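Local coordinates for nucleoside-diphosphate sugar epimerase (SulA family) (Corynebacterium glutamicum, PDB 3OH8), which probably binds a dinucleotide cofactor in a Rossmann-type domain and acts on nucleotide sugars, at residues L158-H172 with I342-V354. Residues are numbered along the deposited sequence; the frame is centred on the assembly and turned at random.
Sequences LVGRALTAQLQTGGH and IDDLTDIYYRAIV
Leu-158 opens the contact by laying CD2 against CD1 of Ile-342, where two helices of the Rossmann-type domain start to pack. Helix 158-169 follows strand 149-153 and helix 342-354 follows strand 336-341; their axes come within 9.4 Å at a crossing angle of -59°, and side chains of both touch strand 204-207 of the mixed sheet. Val-159 crosses Leu-345 at about a right angle, CG2 resting 3.6 Å from its CD2. Next comes a knob-into-hole fit: Thr-346 enters among Val-159, Ala-162, Leu-163 and Gln-166, its CG2 lying 3.8 Å from Ala-162 CB. Leu-163 runs crosswise over the root of Tyr-349, with CD2 against its CB.

Gln-166 brings a buried amide into this apolar seam. With CG anti to the backbone N (chi1 -163°) and the chain extended beyond, the amide reaches across the interface: NE2 donates to Asp-347 OD1 at 2.8 Å, in its own amide plane and nearly along the carboxylate C-O axis, while OE1 lies 2.9 Å from Thr-346 OG1. Asp-347 spends its other oxygen, OD2, on a salt bridge to Arg-428, which should hold the carboxylate in place for the amide.

Leu-167 splits its branches: CD2 meets Ile-353 CD1 tip to tip, and CD1 makes a CH-pi contact over one face of Tyr-350, 3.7 Å from the ring centroid. Past the Schellman turn at Gly-171, His-172 bonds through ND1 to the backbone of Leu-148, and one water joins its NE2 (3.0 Å) to Tyr-350 OH (2.7 Å).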
# COMPACT_ATOMS: atom_id res chain seq x y z
N LEU A 158 0.59 3.43 -9.08
CA LEU A 158 -0.18 2.85 -7.98
C LEU A 158 0.69 2.16 -6.92
O LEU A 158 0.65 2.48 -5.73
CB LEU A 158 -1.17 1.82 -8.54
CG LEU A 158 -2.63 1.79 -8.06
CD1 LEU A 158 -3.26 0.39 -8.25
CD2 LEU A 158 -2.73 2.22 -6.63
N VAL A 159 1.49 1.20 -7.36
CA VAL A 159 2.26 0.39 -6.43
C VAL A 159 3.47 1.17 -5.93
O VAL A 159 3.80 1.15 -4.74
CB VAL A 159 2.68 -0.93 -7.12
CG1 VAL A 159 3.62 -1.73 -6.22
CG2 VAL A 159 1.43 -1.74 -7.47
N GLY A 160 4.13 1.88 -6.85
CA GLY A 160 5.31 2.64 -6.52
C GLY A 160 5.06 3.69 -5.44
O GLY A 160 5.88 3.88 -4.56
N ARG A 161 3.93 4.37 -5.53
CA ARG A 161 3.63 5.44 -4.59
C ARG A 161 3.37 4.83 -3.21
O ARG A 161 3.80 5.38 -2.20
CB ARG A 161 2.43 6.25 -5.07
CG ARG A 161 2.31 7.63 -4.50
CD ARG A 161 1.27 8.45 -5.25
NE ARG A 161 1.02 9.74 -4.60
CZ ARG A 161 0.04 10.58 -4.95
NH1 ARG A 161 -0.78 10.29 -5.95
NH2 ARG A 161 -0.10 11.73 -4.29
N ALA A 162 2.69 3.70 -3.16
CA ALA A 162 2.44 3.05 -1.88
C ALA A 162 3.73 2.50 -1.26
O ALA A 162 3.98 2.64 -0.05
CB ALA A 162 1.40 1.98 -2.02
N LEU A 163 4.56 1.87 -2.09
CA LEU A 163 5.83 1.34 -1.63
C LEU A 163 6.76 2.45 -1.12
O LEU A 163 7.39 2.31 -0.08
CB LEU A 163 6.53 0.55 -2.75
CG LEU A 163 7.92 0.01 -2.42
CD1 LEU A 163 7.86 -0.92 -1.21
CD2 LEU A 163 8.53 -0.70 -3.64
N THR A 164 6.84 3.55 -1.87
CA THR A 164 7.66 4.68 -1.49
C THR A 164 7.27 5.21 -0.10
O THR A 164 8.13 5.42 0.76
CB THR A 164 7.57 5.82 -2.55
OG1 THR A 164 8.20 5.40 -3.77
CG2 THR A 164 8.25 7.08 -2.04
N ALA A 165 5.97 5.41 0.10
CA ALA A 165 5.47 5.86 1.40
C ALA A 165 5.79 4.87 2.51
O ALA A 165 6.09 5.28 3.62
CB ALA A 165 3.98 6.11 1.34
N GLN A 166 5.70 3.57 2.22
CA GLN A 166 5.95 2.57 3.25
C GLN A 166 7.42 2.58 3.65
O GLN A 166 7.74 2.58 4.83
CB GLN A 166 5.56 1.17 2.74
CG GLN A 166 5.39 0.13 3.84
CD GLN A 166 4.94 -1.21 3.26
OE1 GLN A 166 4.74 -1.34 2.05
NE2 GLN A 166 4.81 -2.22 4.12
N LEU A 167 8.31 2.58 2.66
CA LEU A 167 9.76 2.68 2.91
C LEU A 167 10.09 3.89 3.77
O LEU A 167 10.86 3.81 4.74
CB LEU A 167 10.50 2.82 1.58
CG LEU A 167 11.25 1.64 0.96
CD1 LEU A 167 11.06 0.34 1.68
CD2 LEU A 167 10.91 1.51 -0.52
N GLN A 168 9.55 5.04 3.40
CA GLN A 168 9.79 6.24 4.18
C GLN A 168 9.27 6.11 5.62
O GLN A 168 9.95 6.52 6.55
CB GLN A 168 9.22 7.47 3.49
CG GLN A 168 9.92 7.75 2.16
CD GLN A 168 9.20 8.78 1.32
OE1 GLN A 168 7.98 8.88 1.37
NE2 GLN A 168 9.95 9.53 0.53
N THR A 169 8.09 5.53 5.81
CA THR A 169 7.63 5.38 7.20
C THR A 169 8.49 4.38 7.98
O THR A 169 8.51 4.39 9.21
CB THR A 169 6.16 4.97 7.30
OG1 THR A 169 5.96 3.76 6.55
CG2 THR A 169 5.28 6.06 6.74
N GLY A 170 9.21 3.54 7.25
CA GLY A 170 10.12 2.59 7.87
C GLY A 170 11.49 3.20 8.14
O GLY A 170 12.36 2.55 8.70
N GLY A 171 11.70 4.44 7.71
CA GLY A 171 12.96 5.11 8.00
C GLY A 171 14.01 4.93 6.93
O GLY A 171 15.16 5.34 7.12
N HIS A 172 13.65 4.31 5.80
CA HIS A 172 14.56 4.19 4.68
C HIS A 172 14.50 5.40 3.78
O HIS A 172 13.53 6.15 3.80
CB HIS A 172 14.25 2.93 3.87
CG HIS A 172 14.31 1.68 4.68
ND1 HIS A 172 15.50 1.08 5.03
CD2 HIS A 172 13.32 0.92 5.21
CE1 HIS A 172 15.25 -0.00 5.75
NE2 HIS A 172 13.94 -0.13 5.87
N ILE A 342 -3.28 -4.74 -2.40
CA ILE A 342 -2.15 -3.87 -2.68
C ILE A 342 -1.15 -3.83 -1.51
O ILE A 342 0.07 -3.79 -1.73
CB ILE A 342 -2.57 -2.45 -3.11
CG1 ILE A 342 -1.32 -1.65 -3.47
CG2 ILE A 342 -3.41 -1.75 -2.02
CD1 ILE A 342 -1.61 -0.36 -4.21
N ASP A 343 -1.65 -3.87 -0.28
CA ASP A 343 -0.74 -3.81 0.86
C ASP A 343 0.16 -5.04 0.91
O ASP A 343 1.34 -4.94 1.25
CB ASP A 343 -1.51 -3.65 2.17
CG ASP A 343 -2.17 -2.30 2.30
OD1 ASP A 343 -1.53 -1.28 1.96
OD2 ASP A 343 -3.35 -2.25 2.73
N ASP A 344 -0.39 -6.20 0.56
CA ASP A 344 0.44 -7.40 0.53
C ASP A 344 1.51 -7.32 -0.56
O ASP A 344 2.61 -7.84 -0.38
CB ASP A 344 -0.39 -8.66 0.39
CG ASP A 344 -0.98 -9.09 1.72
OD1 ASP A 344 -0.20 -9.20 2.69
OD2 ASP A 344 -2.21 -9.32 1.81
N LEU A 345 1.19 -6.66 -1.67
CA LEU A 345 2.15 -6.51 -2.76
C LEU A 345 3.32 -5.62 -2.33
O LEU A 345 4.49 -6.01 -2.50
CB LEU A 345 1.48 -5.98 -4.02
CG LEU A 345 2.40 -5.72 -5.23
CD1 LEU A 345 3.14 -6.99 -5.62
CD2 LEU A 345 1.59 -5.20 -6.43
N THR A 346 3.03 -4.44 -1.77
CA THR A 346 4.12 -3.61 -1.27
C THR A 346 4.91 -4.30 -0.15
O THR A 346 6.14 -4.20 -0.12
CB THR A 346 3.67 -2.17 -0.87
OG1 THR A 346 2.74 -2.22 0.22
CG2 THR A 346 3.00 -1.47 -2.06
N ASP A 347 4.22 -5.01 0.76
CA ASP A 347 4.92 -5.80 1.78
C ASP A 347 5.97 -6.70 1.13
O ASP A 347 7.09 -6.84 1.62
CB ASP A 347 3.96 -6.66 2.59
CG ASP A 347 3.25 -5.88 3.69
OD1 ASP A 347 3.46 -4.64 3.81
OD2 ASP A 347 2.47 -6.50 4.44
N ILE A 348 5.58 -7.34 0.02
CA ILE A 348 6.48 -8.27 -0.66
C ILE A 348 7.66 -7.54 -1.27
O ILE A 348 8.80 -7.99 -1.16
CB ILE A 348 5.70 -9.12 -1.70
CG1 ILE A 348 4.80 -10.11 -0.95
CG2 ILE A 348 6.66 -9.88 -2.60
CD1 ILE A 348 3.68 -10.72 -1.81
N TYR A 349 7.41 -6.39 -1.90
CA TYR A 349 8.53 -5.58 -2.40
C TYR A 349 9.46 -5.17 -1.27
O TYR A 349 10.69 -5.29 -1.37
CB TYR A 349 8.01 -4.34 -3.13
CG TYR A 349 7.75 -4.60 -4.61
CD1 TYR A 349 8.80 -4.63 -5.52
CD2 TYR A 349 6.45 -4.80 -5.09
CE1 TYR A 349 8.57 -4.87 -6.89
CE2 TYR A 349 6.21 -5.04 -6.44
CZ TYR A 349 7.27 -5.08 -7.33
OH TYR A 349 7.03 -5.32 -8.67
N TYR A 350 8.86 -4.66 -0.20
CA TYR A 350 9.60 -4.15 0.95
C TYR A 350 10.45 -5.28 1.52
O TYR A 350 11.66 -5.12 1.70
CB TYR A 350 8.60 -3.61 1.97
CG TYR A 350 9.16 -2.77 3.09
CD1 TYR A 350 10.21 -3.22 3.87
CD2 TYR A 350 8.59 -1.53 3.41
CE1 TYR A 350 10.71 -2.44 4.93
CE2 TYR A 350 9.07 -0.75 4.45
CZ TYR A 350 10.13 -1.22 5.21
OH TYR A 350 10.61 -0.44 6.25
N ARG A 351 9.83 -6.43 1.75
CA ARG A 351 10.59 -7.59 2.20
C ARG A 351 11.73 -7.95 1.25
O ARG A 351 12.85 -8.23 1.69
CB ARG A 351 9.68 -8.81 2.39
CG ARG A 351 10.44 -9.99 2.96
CD ARG A 351 9.60 -11.24 3.19
NE ARG A 351 10.49 -12.28 3.72
CZ ARG A 351 10.10 -13.29 4.49
NH1 ARG A 351 8.83 -13.44 4.83
NH2 ARG A 351 11.02 -14.14 4.94
N ALA A 352 11.45 -7.97 -0.06
CA ALA A 352 12.49 -8.32 -1.03
C ALA A 352 13.69 -7.37 -0.91
O ALA A 352 14.84 -7.79 -1.01
CB ALA A 352 11.92 -8.28 -2.46
N ILE A 353 13.40 -6.10 -0.69
CA ILE A 353 14.45 -5.10 -0.56
C ILE A 353 15.42 -5.43 0.57
O ILE A 353 16.65 -5.37 0.38
CB ILE A 353 13.85 -3.69 -0.36
CG1 ILE A 353 13.15 -3.23 -1.65
CG2 ILE A 353 14.91 -2.70 0.09
CD1 ILE A 353 12.35 -1.93 -1.45
N VAL A 354 14.89 -5.80 1.73
CA VAL A 354 15.72 -5.98 2.94
C VAL A 354 16.14 -7.42 3.25
O VAL A 354 17.10 -7.65 3.98
CB VAL A 354 15.05 -5.36 4.21
CG1 VAL A 354 14.57 -3.95 3.93
CG2 VAL A 354 13.88 -6.21 4.66
O HOH W 1 12.35 -1.48 8.00